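Local coordinates for peptidoglycan hydrolase FlgJ (Sphingomonas sp. A1, PDB 2ZYC), which probably hydrolyses the peptidoglycan layer as a flagellum-specific muramidase, which lets the flagellar rod assemble in the periplasmic space, at residues 3-8 and 90-95; 14-19 and 25-30; 18-23 and 97-102. The protein carries 2 engineered substitutions. One frame throughout, in Å; residues are numbered along the deposited sequence.

The chain is the C-terminal glycoside hydrolase family 73 part of FlgJ, and all three contacts use helix 3-20. Contact 1 joins its beginning to the start of helix 92-105. Contact 2 joins its last third to helix 24-35, the next helix in the chain. Contact 3 joins its end to helix 92-105 again. Contact 2 is nested inside the loop closed by contact 1, whereas contacts 1 and 3 cross along the chain. Centres of contacts 2 and 3 lie about 7 Å apart, those of 1 and 2 about 12 Å, and those of 1 and 3 about 15 Å. Helix 3-20 therefore packs against both other helices.

Contact 1: 3-8 and 90-95. With PO4 (phosphate ion), chain B.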
ATOM      1  N   GLN A   3       5.186   4.339 -13.963  1.00 15.28           N
ATOM      2  CA  GLN A   3       3.920   4.982 -14.350  1.00 14.98           C
ATOM      3  C   GLN A   3       2.735   4.023 -14.403  1.00 15.38           C
ATOM      4  O   GLN A   3       1.634   4.352 -13.932  1.00 15.49           O
ATOM      5  CB  GLN A   3       4.041   5.773 -15.667  1.00 14.91           C
ATOM      6  CG  GLN A   3       2.784   6.615 -15.995  1.00 14.36           C
ATOM      7  CD  GLN A   3       2.550   7.732 -14.993  1.00 14.36           C
ATOM      8  OE1 GLN A   3       3.476   8.467 -14.650  1.00 13.31           O
ATOM      9  NE2 GLN A   3       1.309   7.866 -14.520  1.00 13.42           N
ATOM     10  N   ALA A   4       2.956   2.833 -14.965  1.00 14.69           N
ATOM     11  CA  ALA A   4       1.891   1.841 -15.075  1.00 14.93           C
ATOM     12  C   ALA A   4       1.449   1.359 -13.703  1.00 14.61           C
ATOM     13  O   ALA A   4       0.269   1.059 -13.507  1.00 15.36           O
ATOM     14  CB  ALA A   4       2.327   0.665 -15.933  1.00 15.39           C
ATOM     15  N   PHE A   5       2.393   1.294 -12.767  1.00 14.41           N
ATOM     16  CA  PHE A   5       2.072   0.942 -11.373  1.00 14.44           C
ATOM     17  C   PHE A   5       1.077   1.932 -10.777  1.00 14.07           C
ATOM     18  O   PHE A   5       0.041   1.532 -10.231  1.00 14.17           O
ATOM     19  CB  PHE A   5       3.329   0.884 -10.509  1.00 14.92           C
ATOM     20  CG  PHE A   5       3.050   0.530  -9.075  1.00 15.15           C
ATOM     21  CD1 PHE A   5       2.783  -0.787  -8.711  1.00 15.84           C
ATOM     22  CD2 PHE A   5       3.029   1.515  -8.099  1.00 15.10           C
ATOM     23  CE1 PHE A   5       2.517  -1.122  -7.373  1.00 16.22           C
ATOM     24  CE2 PHE A   5       2.767   1.194  -6.767  1.00 15.93           C
ATOM     25  CZ  PHE A   5       2.513  -0.133  -6.408  1.00 16.00           C
ATOM     26  N   VAL A   6       1.403   3.220 -10.893  1.00 13.59           N
ATOM     27  CA  VAL A   6       0.529   4.319 -10.460  1.00 13.25           C
ATOM     28  C   VAL A   6      -0.832   4.272 -11.172  1.00 13.27           C
ATOM     29  O   VAL A   6      -1.874   4.329 -10.517  1.00 12.82           O
ATOM     30  CB  VAL A   6       1.220   5.689 -10.671  1.00 12.61           C
ATOM     31  CG1 VAL A   6       0.250   6.839 -10.417  1.00 13.32           C
ATOM     32  CG2 VAL A   6       2.442   5.811  -9.764  1.00 13.09           C
ATOM     33  N   ASP A   7      -0.818   4.154 -12.502  1.00 13.53           N
ATOM     34  CA  ASP A   7      -2.052   4.092 -13.291  1.00 14.91           C
ATOM     35  C   ASP A   7      -2.956   2.942 -12.840  1.00 14.84           C
ATOM     36  O   ASP A   7      -4.175   3.107 -12.731  1.00 16.21           O
ATOM     37  CB  ASP A   7      -1.750   3.940 -14.791  1.00 14.75           C
ATOM     38  CG  ASP A   7      -1.025   5.146 -15.390  1.00 18.14           C
ATOM     39  OD1 ASP A   7      -1.004   6.235 -14.770  1.00 15.81           O
ATOM     40  OD2 ASP A   7      -0.433   4.992 -16.485  1.00 20.61           O
ATOM     41  N   ALA A   8      -2.344   1.791 -12.570  1.00 15.24           N
ATOM     42  CA  ALA A   8      -3.048   0.571 -12.166  1.00 15.53           C
ATOM     43  C   ALA A   8      -3.622   0.661 -10.753  1.00 15.54           C
ATOM     44  O   ALA A   8      -4.752   0.247 -10.498  1.00 15.86           O
ATOM     45  CB  ALA A   8      -2.104  -0.621 -12.266  1.00 16.23           C
ATOM     46  N   ASP A  90      -6.235 -12.594  -5.971  1.00 19.58           N
ATOM     47  CA  ASP A  90      -6.508 -12.808  -7.396  1.00 21.22           C
ATOM     48  C   ASP A  90      -6.307 -11.545  -8.240  1.00 21.38           C
ATOM     49  O   ASP A  90      -6.318 -11.624  -9.472  1.00 21.75           O
ATOM     50  CB  ASP A  90      -7.935 -13.327  -7.607  1.00 22.15           C
ATOM     51  CG  ASP A  90      -8.259 -14.550  -6.765  1.00 25.15           C
ATOM     52  OD1 ASP A  90      -7.405 -15.460  -6.642  1.00 28.54           O
ATOM     53  OD2 ASP A  90      -9.388 -14.603  -6.237  1.00 29.22           O
ATOM     54  N   SER A  91      -6.124 -10.398  -7.579  1.00 21.01           N
ATOM     55  CA  SER A  91      -5.994  -9.091  -8.235  1.00 20.68           C
ATOM     56  C   SER A  91      -5.531  -7.997  -7.268  1.00 20.62           C
ATOM     57  O   SER A  91      -5.607  -8.173  -6.051  1.00 20.42           O
ATOM     58  CB  SER A  91      -7.338  -8.667  -8.840  1.00 20.58           C
ATOM     59  OG  SER A  91      -8.315  -8.492  -7.821  1.00 20.27           O
ATOM     60  N   TYR A  92      -5.071  -6.862  -7.808  1.00 20.53           N
ATOM     61  CA  TYR A  92      -4.830  -5.658  -6.992  1.00 20.44           C
ATOM     62  C   TYR A  92      -6.109  -5.191  -6.300  1.00 20.11           C
ATOM     63  O   TYR A  92      -6.083  -4.781  -5.136  1.00 19.96           O
ATOM     64  CB  TYR A  92      -4.252  -4.502  -7.827  1.00 20.80           C
ATOM     65  CG  TYR A  92      -2.793  -4.649  -8.224  1.00 21.71           C
ATOM     66  CD1 TYR A  92      -1.930  -5.506  -7.532  1.00 21.33           C
ATOM     67  CD2 TYR A  92      -2.271  -3.898  -9.281  1.00 22.72           C
ATOM     68  CE1 TYR A  92      -0.584  -5.630  -7.904  1.00 22.21           C
ATOM     69  CE2 TYR A  92      -0.935  -4.005  -9.652  1.00 21.75           C
ATOM     70  CZ  TYR A  92      -0.098  -4.861  -8.966  1.00 22.20           C
ATOM     71  OH  TYR A  92       1.221  -4.953  -9.355  1.00 22.23           O
ATOM     72  N   GLU A  93      -7.225  -5.259  -7.023  1.00 19.56           N
ATOM     73  CA  GLU A  93      -8.541  -4.961  -6.456  1.00 19.38           C
ATOM     74  C   GLU A  93      -8.790  -5.728  -5.150  1.00 18.33           C
ATOM     75  O   GLU A  93      -9.151  -5.130  -4.145  1.00 17.97           O
ATOM     76  CB  GLU A  93      -9.653  -5.245  -7.472  1.00 19.58           C
ATOM     77  CG  GLU A  93     -11.065  -4.941  -6.973  1.00 20.41           C
ATOM     78  CD  GLU A  93     -12.141  -5.073  -8.052  1.00 21.88           C
ATOM     79  OE1 GLU A  93     -11.835  -5.518  -9.184  1.00 24.91           O
ATOM     80  OE2 GLU A  93     -13.309  -4.728  -7.760  1.00 26.12           O
ATOM     81  N   GLN A  94      -8.595  -7.045  -5.181  0.50 17.70           N
ATOM     82  CA  GLN A  94      -8.819  -7.871  -3.994  0.50 17.32           C
ATOM     83  C   GLN A  94      -7.850  -7.484  -2.875  0.50 16.81           C
ATOM     84  O   GLN A  94      -8.244  -7.392  -1.709  0.50 16.70           O
ATOM     85  CB  GLN A  94      -8.693  -9.362  -4.321  0.50 17.26           C
ATOM     86  CG  GLN A  94      -9.219 -10.263  -3.205  0.50 17.48           C
ATOM     87  CD  GLN A  94      -9.068 -11.745  -3.486  0.50 17.60           C
ATOM     88  OE1 GLN A  94      -8.281 -12.158  -4.331  0.50 17.03           O
ATOM     89  NE2 GLN A  94      -9.833 -12.557  -2.767  0.50 18.35           N
ATOM     90  N   ALA A  95      -6.590  -7.261  -3.242  1.00 16.44           N
ATOM     91  CA  ALA A  95      -5.556  -6.863  -2.283  1.00 16.06           C
ATOM     92  C   ALA A  95      -5.916  -5.554  -1.582  1.00 15.75           C
ATOM     93  O   ALA A  95      -5.793  -5.442  -0.364  1.00 15.14           O
ATOM     94  CB  ALA A  95      -4.205  -6.743  -2.973  1.00 16.12           C
TER
HETATM   95  P   PO4 B 401       8.357   6.106 -14.923  1.00 26.93           P
HETATM   96  O1  PO4 B 401       7.581   7.265 -14.338  1.00 26.01           O
HETATM   97  O2  PO4 B 401       9.318   6.648 -15.957  1.00 27.26           O
HETATM   98  O3  PO4 B 401       9.154   5.443 -13.825  1.00 27.80           O
HETATM   99  O4  PO4 B 401       7.432   5.091 -15.556  1.00 23.21           O
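Tyr92 reaches from the first turn of helix 92-105 to Phe5 and Ala8 on the first turns of helix 3-20. The contact is small and loose. Tyr92 CE2 lies 4.4 Å from Ala8 CB, with the methyl at the ring edge and near the ring plane. The tyrosine hydroxyl in turn approaches the edge of the Phe5 ring, with OH 4.5 Å from Phe5 CD1. Phe5 has CG anti to its backbone N (chi1 180°). This torsion carries the ring out toward the tyrosine. Leu53 touches both rings, and helix 24-35 packs on Phe5 through Ala31, Ala32 and Thr35.

The polar bonds lie within each segment or lead outside them. Tyr92 OH is hydrogen-bonded to Gln41 OE1, which anchors the far end of the ring. Ser91 occupies the N-cap of helix 92-105: its OG accepts from Gln94 N at 3.0 Å. Gln94, described in one of its two deposited conformers, also takes Asp90 N on its OE1 at 2.7 Å, nearly along the C=O axis. On the other segment the Gln3 chain bends at chi2 (66°). Its NE2 then gives a 2.8 Å bond to Asp7 OD1, one turn on. The donor meets the syn side of the carboxylate, 33° out of its plane. Asp7 OD1 also pairs with Ser156 OG, and Gln3 NE2 with Arg152 O, tying this turn to helix 147-156.

A phosphate ion, probably picked up from the crystallisation solution, sits at the start of helix 3-20. Gln3 N donates to its O4 at 2.9 Å, and Ala2 N and Arg152 NE also bind the ion. Backbone N-H groups at a helix start are a common anion site. The contact as a whole is a helix-helix junction of a largely helical domain of the lysozyme clan.

Contact 2: 14-19 and 25-30; sequences AKAAQS and HFLVAQ
Leu27 of helix 24-35 packs against Ala16 and Ala17 near the end of helix 3-20. These are consecutive helices, joined by a short turn, in a glucosaminidase domain of the lysozyme clan. The nearest CA atoms, those of Ala17 and Leu27, are 6.9 Å apart. Leu27 has two deposited conformers; one is described. Its CB points toward helix 3-20 but stops 5.2 Å short of Ala17 CB. CG stands beside the backbone N (chi1 -62°) and is 4.4 Å from Ala17 CB. From there the chain runs straight on to CD1, anti to CA (chi2 -179°), and this methyl makes the contact. It meets Ala16 CB at 3.7 Å and Ala17 CB at 3.8 Å. In this conformer it also comes to 3.4 Å from Ala17 N, so it touches the helix backbone as well as the two methyls. The small alanines let the leucine tip come this close. The other branch, CD2, turns to Tyr99 of helix 92-105, and Ala13 and Leu20 touch the leucine too. All three touching residues are buried. Ser19 OG turns back on its own helix and donates to Ala16 O at 2.8 Å, tilted 18° from the carbonyl plane.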
ATOM      1  N   ALA A  14      -8.039   4.832  -4.680  1.00 14.46           N
ATOM      2  CA  ALA A  14      -9.119   5.806  -4.508  1.00 14.84           C
ATOM      3  C   ALA A  14     -10.312   5.177  -3.790  1.00 15.38           C
ATOM      4  O   ALA A  14     -10.815   5.742  -2.810  1.00 15.40           O
ATOM      5  CB  ALA A  14      -9.530   6.392  -5.841  1.00 14.84           C
ATOM      6  N   LYS A  15     -10.737   3.998  -4.247  1.00 15.99           N
ATOM      7  CA  LYS A  15     -11.851   3.287  -3.622  0.50 16.50           C
ATOM      8  C   LYS A  15     -11.562   3.037  -2.133  1.00 16.91           C
ATOM      9  O   LYS A  15     -12.379   3.363  -1.265  1.00 16.58           O
ATOM     10  CB  LYS A  15     -12.114   1.979  -4.370  0.50 16.67           C
ATOM     11  CG  LYS A  15     -13.501   1.374  -4.164  0.50 17.63           C
ATOM     12  CD  LYS A  15     -13.915   0.509  -5.362  0.50 18.37           C
ATOM     13  CE  LYS A  15     -12.841  -0.508  -5.755  0.50 19.17           C
ATOM     14  NZ  LYS A  15     -12.838  -0.778  -7.226  0.50 19.63           N
ATOM     15  N   ALA A  16     -10.388   2.462  -1.849  1.00 17.35           N
ATOM     16  CA  ALA A  16      -9.981   2.160  -0.481  1.00 18.41           C
ATOM     17  C   ALA A  16      -9.802   3.422   0.363  1.00 19.41           C
ATOM     18  O   ALA A  16     -10.246   3.475   1.516  1.00 19.76           O
ATOM     19  CB  ALA A  16      -8.713   1.312  -0.476  1.00 18.35           C
ATOM     20  N   ALA A  17      -9.167   4.445  -0.211  1.00 20.47           N
ATOM     21  CA  ALA A  17      -8.923   5.696   0.508  1.00 21.57           C
ATOM     22  C   ALA A  17     -10.231   6.346   0.933  1.00 22.42           C
ATOM     23  O   ALA A  17     -10.335   6.899   2.030  1.00 21.84           O
ATOM     24  CB  ALA A  17      -8.113   6.654  -0.346  1.00 21.69           C
ATOM     25  N   GLN A  18     -11.234   6.258   0.064  1.00 23.42           N
ATOM     26  CA  GLN A  18     -12.553   6.800   0.358  1.00 24.84           C
ATOM     27  C   GLN A  18     -13.233   6.037   1.520  1.00 24.93           C
ATOM     28  O   GLN A  18     -13.928   6.640   2.346  1.00 25.74           O
ATOM     29  CB  GLN A  18     -13.401   6.898  -0.933  1.00 25.00           C
ATOM     30  CG  GLN A  18     -12.948   8.075  -1.865  1.00 26.22           C
ATOM     31  CD  GLN A  18     -13.445   8.006  -3.323  1.00 25.91           C
ATOM     32  OE1 GLN A  18     -14.580   7.609  -3.612  1.00 26.22           O
ATOM     33  NE2 GLN A  18     -12.585   8.429  -4.249  1.00 28.38           N
ATOM     34  N   SER A  19     -12.983   4.733   1.622  1.00 24.51           N
ATOM     35  CA  SER A  19     -13.503   3.937   2.739  1.00 24.58           C
ATOM     36  C   SER A  19     -12.676   4.101   4.021  1.00 24.26           C
ATOM     37  O   SER A  19     -13.165   3.837   5.124  1.00 24.81           O
ATOM     38  CB  SER A  19     -13.583   2.460   2.361  1.00 24.92           C
ATOM     39  OG  SER A  19     -12.323   1.837   2.510  1.00 26.00           O
ATOM     40  N   HIS A  25      -3.674   9.153  -2.835  1.00 12.61           N
ATOM     41  CA  HIS A  25      -2.238   9.071  -3.098  1.00 12.86           C
ATOM     42  C   HIS A  25      -1.429   8.597  -1.890  1.00 12.54           C
ATOM     43  O   HIS A  25      -0.296   8.133  -2.056  1.00 12.41           O
ATOM     44  CB  HIS A  25      -1.690  10.382  -3.684  1.00 13.31           C
ATOM     45  CG  HIS A  25      -1.476  11.475  -2.685  1.00 14.68           C
ATOM     46  ND1 HIS A  25      -2.515  12.133  -2.060  1.00 15.41           N
ATOM     47  CD2 HIS A  25      -0.339  12.073  -2.255  1.00 15.17           C
ATOM     48  CE1 HIS A  25      -2.024  13.068  -1.267  1.00 15.68           C
ATOM     49  NE2 HIS A  25      -0.707  13.050  -1.364  1.00 15.56           N
ATOM     50  N   PHE A  26      -2.000   8.707  -0.686  1.00 12.16           N
ATOM     51  CA  PHE A  26      -1.338   8.135   0.509  1.00 12.21           C
ATOM     52  C   PHE A  26      -1.175   6.621   0.336  1.00 11.92           C
ATOM     53  O   PHE A  26      -0.133   6.054   0.689  1.00 12.48           O
ATOM     54  CB  PHE A  26      -2.135   8.400   1.797  1.00 12.33           C
ATOM     55  CG  PHE A  26      -2.021   9.810   2.330  1.00 12.86           C
ATOM     56  CD1 PHE A  26      -1.537  10.853   1.545  1.00 14.78           C
ATOM     57  CD2 PHE A  26      -2.438  10.093   3.631  1.00 13.52           C
ATOM     58  CE1 PHE A  26      -1.444  12.150   2.053  1.00 14.46           C
ATOM     59  CE2 PHE A  26      -2.363  11.391   4.138  1.00 13.79           C
ATOM     60  CZ  PHE A  26      -1.866  12.418   3.338  1.00 14.39           C
ATOM     61  N   LEU A  27      -2.207   5.981  -0.208  0.50 11.79           N
ATOM     62  CA  LEU A  27      -2.205   4.530  -0.402  0.50 11.42           C
ATOM     63  C   LEU A  27      -1.349   4.102  -1.593  0.50 11.49           C
ATOM     64  O   LEU A  27      -0.702   3.051  -1.554  0.50 11.30           O
ATOM     65  CB  LEU A  27      -3.638   3.999  -0.533  0.50 11.32           C
ATOM     66  CG  LEU A  27      -4.542   4.218   0.690  0.50 11.24           C
ATOM     67  CD1 LEU A  27      -5.908   3.626   0.435  0.50 10.96           C
ATOM     68  CD2 LEU A  27      -3.935   3.624   1.963  0.50 10.54           C
ATOM     69  N   VAL A  28      -1.351   4.916  -2.649  1.00 11.22           N
ATOM     70  CA  VAL A  28      -0.462   4.701  -3.799  1.00 11.38           C
ATOM     71  C   VAL A  28       0.997   4.780  -3.345  1.00 11.39           C
ATOM     72  O   VAL A  28       1.815   3.928  -3.705  1.00 11.18           O
ATOM     73  CB  VAL A  28      -0.709   5.730  -4.931  1.00 11.49           C
ATOM     74  CG1 VAL A  28       0.332   5.555  -6.060  1.00 11.49           C
ATOM     75  CG2 VAL A  28      -2.143   5.602  -5.480  1.00 11.13           C
ATOM     76  N   ALA A  29       1.303   5.802  -2.544  1.00 11.58           N
ATOM     77  CA  ALA A  29       2.647   5.990  -2.008  1.00 11.62           C
ATOM     78  C   ALA A  29       3.067   4.791  -1.183  1.00 12.21           C
ATOM     79  O   ALA A  29       4.176   4.271  -1.347  1.00 12.30           O
ATOM     80  CB  ALA A  29       2.725   7.261  -1.178  1.00 12.53           C
ATOM     81  N   GLN A  30       2.169   4.334  -0.313  1.00 11.83           N
ATOM     82  CA  GLN A  30       2.496   3.222   0.568  1.00 12.12           C
ATOM     83  C   GLN A  30       2.810   1.945  -0.215  1.00 12.33           C
ATOM     84  O   GLN A  30       3.802   1.253   0.077  1.00 12.35           O
ATOM     85  CB  GLN A  30       1.390   2.977   1.584  1.00 12.20           C
ATOM     86  CG  GLN A  30       1.845   2.026   2.699  1.00 12.99           C
ATOM     87  CD  GLN A  30       0.737   1.652   3.645  1.00 13.84           C
ATOM     88  OE1 GLN A  30      -0.414   2.053   3.465  1.00 13.70           O
ATOM     89  NE2 GLN A  30       1.076   0.873   4.673  1.00 16.23           N
TER

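Contact 3: 18-23 and 97-102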
ATOM      1  N   GLN A  18     -11.234   6.258   0.064  1.00 23.42           N
ATOM      2  CA  GLN A  18     -12.553   6.800   0.358  1.00 24.84           C
ATOM      3  C   GLN A  18     -13.233   6.037   1.520  1.00 24.93           C
ATOM      4  O   GLN A  18     -13.928   6.640   2.346  1.00 25.74           O
ATOM      5  CB  GLN A  18     -13.401   6.898  -0.933  1.00 25.00           C
ATOM      6  CG  GLN A  18     -12.948   8.075  -1.865  1.00 26.22           C
ATOM      7  CD  GLN A  18     -13.445   8.006  -3.323  1.00 25.91           C
ATOM      8  OE1 GLN A  18     -14.580   7.609  -3.612  1.00 26.22           O
ATOM      9  NE2 GLN A  18     -12.585   8.429  -4.249  1.00 28.38           N
ATOM     10  N   SER A  19     -12.983   4.733   1.622  1.00 24.51           N
ATOM     11  CA  SER A  19     -13.503   3.937   2.739  1.00 24.58           C
ATOM     12  C   SER A  19     -12.676   4.101   4.021  1.00 24.26           C
ATOM     13  O   SER A  19     -13.165   3.837   5.124  1.00 24.81           O
ATOM     14  CB  SER A  19     -13.583   2.460   2.361  1.00 24.92           C
ATOM     15  OG  SER A  19     -12.323   1.837   2.510  1.00 26.00           O
ATOM     16  N   LEU A  20     -11.421   4.519   3.873  1.00 23.22           N
ATOM     17  CA  LEU A  20     -10.532   4.706   5.022  1.00 22.66           C
ATOM     18  C   LEU A  20     -10.458   6.152   5.483  1.00 21.77           C
ATOM     19  O   LEU A  20      -9.874   6.436   6.528  1.00 22.80           O
ATOM     20  CB  LEU A  20      -9.121   4.212   4.706  1.00 22.53           C
ATOM     21  CG  LEU A  20      -8.928   2.738   4.349  1.00 22.89           C
ATOM     22  CD1 LEU A  20      -7.520   2.542   3.871  1.00 22.90           C
ATOM     23  CD2 LEU A  20      -9.219   1.858   5.548  1.00 24.84           C
ATOM     24  N   GLY A  21     -11.047   7.055   4.701  1.00 20.95           N
ATOM     25  CA  GLY A  21     -11.071   8.483   4.999  1.00 19.46           C
ATOM     26  C   GLY A  21      -9.716   9.178   4.939  1.00 18.93           C
ATOM     27  O   GLY A  21      -9.391   9.991   5.807  1.00 18.96           O
ATOM     28  N   VAL A  22      -8.928   8.847   3.914  1.00 17.50           N
ATOM     29  CA  VAL A  22      -7.611   9.460   3.683  1.00 15.89           C
ATOM     30  C   VAL A  22      -7.442   9.708   2.173  1.00 15.17           C
ATOM     31  O   VAL A  22      -8.166   9.119   1.369  1.00 15.23           O
ATOM     32  CB  VAL A  22      -6.433   8.576   4.220  1.00 15.64           C
ATOM     33  CG1 VAL A  22      -6.575   8.256   5.724  1.00 14.50           C
ATOM     34  CG2 VAL A  22      -6.291   7.295   3.412  1.00 15.58           C
ATOM     35  N   PRO A  23      -6.515  10.599   1.776  1.00 14.86           N
ATOM     36  CA  PRO A  23      -6.311  10.816   0.327  1.00 14.41           C
ATOM     37  C   PRO A  23      -5.774   9.575  -0.402  1.00 14.10           C
ATOM     38  O   PRO A  23      -4.942   8.847   0.144  1.00 13.73           O
ATOM     39  CB  PRO A  23      -5.292  11.960   0.277  1.00 14.43           C
ATOM     40  CG  PRO A  23      -5.382  12.606   1.632  1.00 14.99           C
ATOM     41  CD  PRO A  23      -5.665  11.495   2.581  1.00 14.80           C
ATOM     42  N   GLN A  97      -8.981  -4.319  -1.290  1.00 15.63           N
ATOM     43  CA  GLN A  97     -10.188  -4.589  -0.498  0.50 15.63           C
ATOM     44  C   GLN A  97      -9.809  -5.190   0.858  1.00 15.25           C
ATOM     45  O   GLN A  97     -10.356  -4.813   1.894  1.00 15.09           O
ATOM     46  CB  GLN A  97     -11.149  -5.524  -1.254  0.50 15.69           C
ATOM     47  CG  GLN A  97     -11.835  -4.876  -2.470  0.50 16.30           C
ATOM     48  CD  GLN A  97     -12.650  -5.847  -3.324  0.50 16.50           C
ATOM     49  OE1 GLN A  97     -12.494  -7.067  -3.243  0.50 18.43           O
ATOM     50  NE2 GLN A  97     -13.517  -5.295  -4.168  0.50 18.16           N
ATOM     51  N   ASP A  98      -8.867  -6.132   0.836  1.00 15.09           N
ATOM     52  CA  ASP A  98      -8.405  -6.779   2.073  1.00 14.53           C
ATOM     53  C   ASP A  98      -7.682  -5.777   2.981  1.00 14.48           C
ATOM     54  O   ASP A  98      -7.864  -5.791   4.200  1.00 14.23           O
ATOM     55  CB  ASP A  98      -7.524  -7.991   1.763  1.00 14.89           C
ATOM     56  CG  ASP A  98      -7.234  -8.833   3.001  1.00 14.03           C
ATOM     57  OD1 ASP A  98      -8.165  -9.071   3.809  1.00 13.46           O
ATOM     58  OD2 ASP A  98      -6.067  -9.246   3.162  1.00 14.52           O
ATOM     59  N   TYR A  99      -6.883  -4.897   2.379  1.00 14.23           N
ATOM     60  CA  TYR A  99      -6.205  -3.811   3.093  0.50 14.93           C
ATOM     61  C   TYR A  99      -7.234  -2.876   3.732  1.00 14.37           C
ATOM     62  O   TYR A  99      -7.116  -2.483   4.898  1.00 14.76           O
ATOM     63  CB  TYR A  99      -5.319  -3.015   2.124  0.50 15.30           C
ATOM     64  CG  TYR A  99      -4.682  -1.779   2.725  0.50 16.33           C
ATOM     65  CD1 TYR A  99      -3.427  -1.845   3.324  0.50 17.37           C
ATOM     66  CD2 TYR A  99      -5.336  -0.545   2.698  0.50 16.97           C
ATOM     67  CE1 TYR A  99      -2.831  -0.720   3.880  0.50 17.31           C
ATOM     68  CE2 TYR A  99      -4.746   0.592   3.262  0.50 17.57           C
ATOM     69  CZ  TYR A  99      -3.494   0.491   3.846  0.50 17.15           C
ATOM     70  OH  TYR A  99      -2.898   1.595   4.406  0.50 17.82           O
ATOM     71  N   ALA A 100      -8.248  -2.518   2.950  1.00 14.55           N
ATOM     72  CA  ALA A 100      -9.319  -1.621   3.418  1.00 14.69           C
ATOM     73  C   ALA A 100     -10.067  -2.215   4.615  1.00 15.00           C
ATOM     74  O   ALA A 100     -10.421  -1.506   5.552  1.00 14.66           O
ATOM     75  CB  ALA A 100     -10.287  -1.325   2.299  1.00 14.84           C
ATOM     76  N   ASP A 101     -10.309  -3.520   4.562  1.00 14.99           N
ATOM     77  CA  ASP A 101     -10.952  -4.241   5.663  1.00 15.10           C
ATOM     78  C   ASP A 101     -10.091  -4.169   6.929  1.00 14.70           C
ATOM     79  O   ASP A 101     -10.579  -3.811   8.004  1.00 14.03           O
ATOM     80  CB  ASP A 101     -11.207  -5.695   5.241  1.00 15.53           C
ATOM     81  CG  ASP A 101     -11.897  -6.520   6.329  1.00 18.18           C
ATOM     82  OD1 ASP A 101     -12.785  -5.989   7.045  1.00 18.19           O
ATOM     83  OD2 ASP A 101     -11.545  -7.714   6.463  1.00 19.64           O
ATOM     84  N   LEU A 102      -8.808  -4.494   6.787  1.00 14.38           N
ATOM     85  CA  LEU A 102      -7.874  -4.484   7.907  1.00 14.23           C
ATOM     86  C   LEU A 102      -7.748  -3.108   8.564  1.00 14.25           C
ATOM     87  O   LEU A 102      -7.936  -2.968   9.771  1.00 13.88           O
ATOM     88  CB  LEU A 102      -6.492  -4.982   7.472  1.00 14.61           C
ATOM     89  CG  LEU A 102      -5.446  -5.011   8.597  1.00 15.81           C
ATOM     90  CD1 LEU A 102      -5.832  -5.994   9.707  1.00 16.98           C
ATOM     91  CD2 LEU A 102      -4.070  -5.316   8.041  1.00 17.19           C
TER
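Leu20 and Tyr99 cross at about a right angle where the end of helix 3-20 meets helix 92-105. The site belongs to the helical body of a glucosaminidase domain of the lysozyme clan. The leucine comes to the ring at its edge, near the ring plane, and lies over neither face. Its CD1 is 3.4 Å from Tyr99 CE2 and 4.0 Å from Tyr99 CD2, so one methyl spans one side of the ring. Tyr99 has two deposited conformers, and the distances are for one of them. In it CG is anti to the backbone N (chi1 174°), which swings the ring end toward Leu20. Phe54 stacks on the Tyr99 ring, while Phe121, Leu125 and Leu27 also touch it. Its OH makes a weak hydrogen bond to Gln30 OE1 of helix 24-35. The ring is thus wedged among several parts of the fold.

The second leucine branch points to the backbone of helix 92-105. Leu20 CD2 is 3.6 Å from Ala100 O and 4.1 Å from Ala100 CA. Here the helices come close, with the CA atoms of Leu20 and Ala100 6.6 Å apart. Alongside, Ser19, which is exposed, brings OG to 3.8 Å from Ala100 CB. This is van der Waals touch against a methyl; the polar partner of the hydroxyl is Ala16 O.

Leu20 is also the last residue of its helix. Gly21 leaves the helical conformation with a positive phi (67°), and its backbone is hydrogen-bonded to Gly114. The chain then turns into Val22, whose side chain packs on Val112 and Phe121. Val22 N probably bonds to Ala17 O, like the 6→1 bond of a Schellman motif. The companion 5→2 bond is not made, as Gly21 N lies 3.7 Å from Gln18 O.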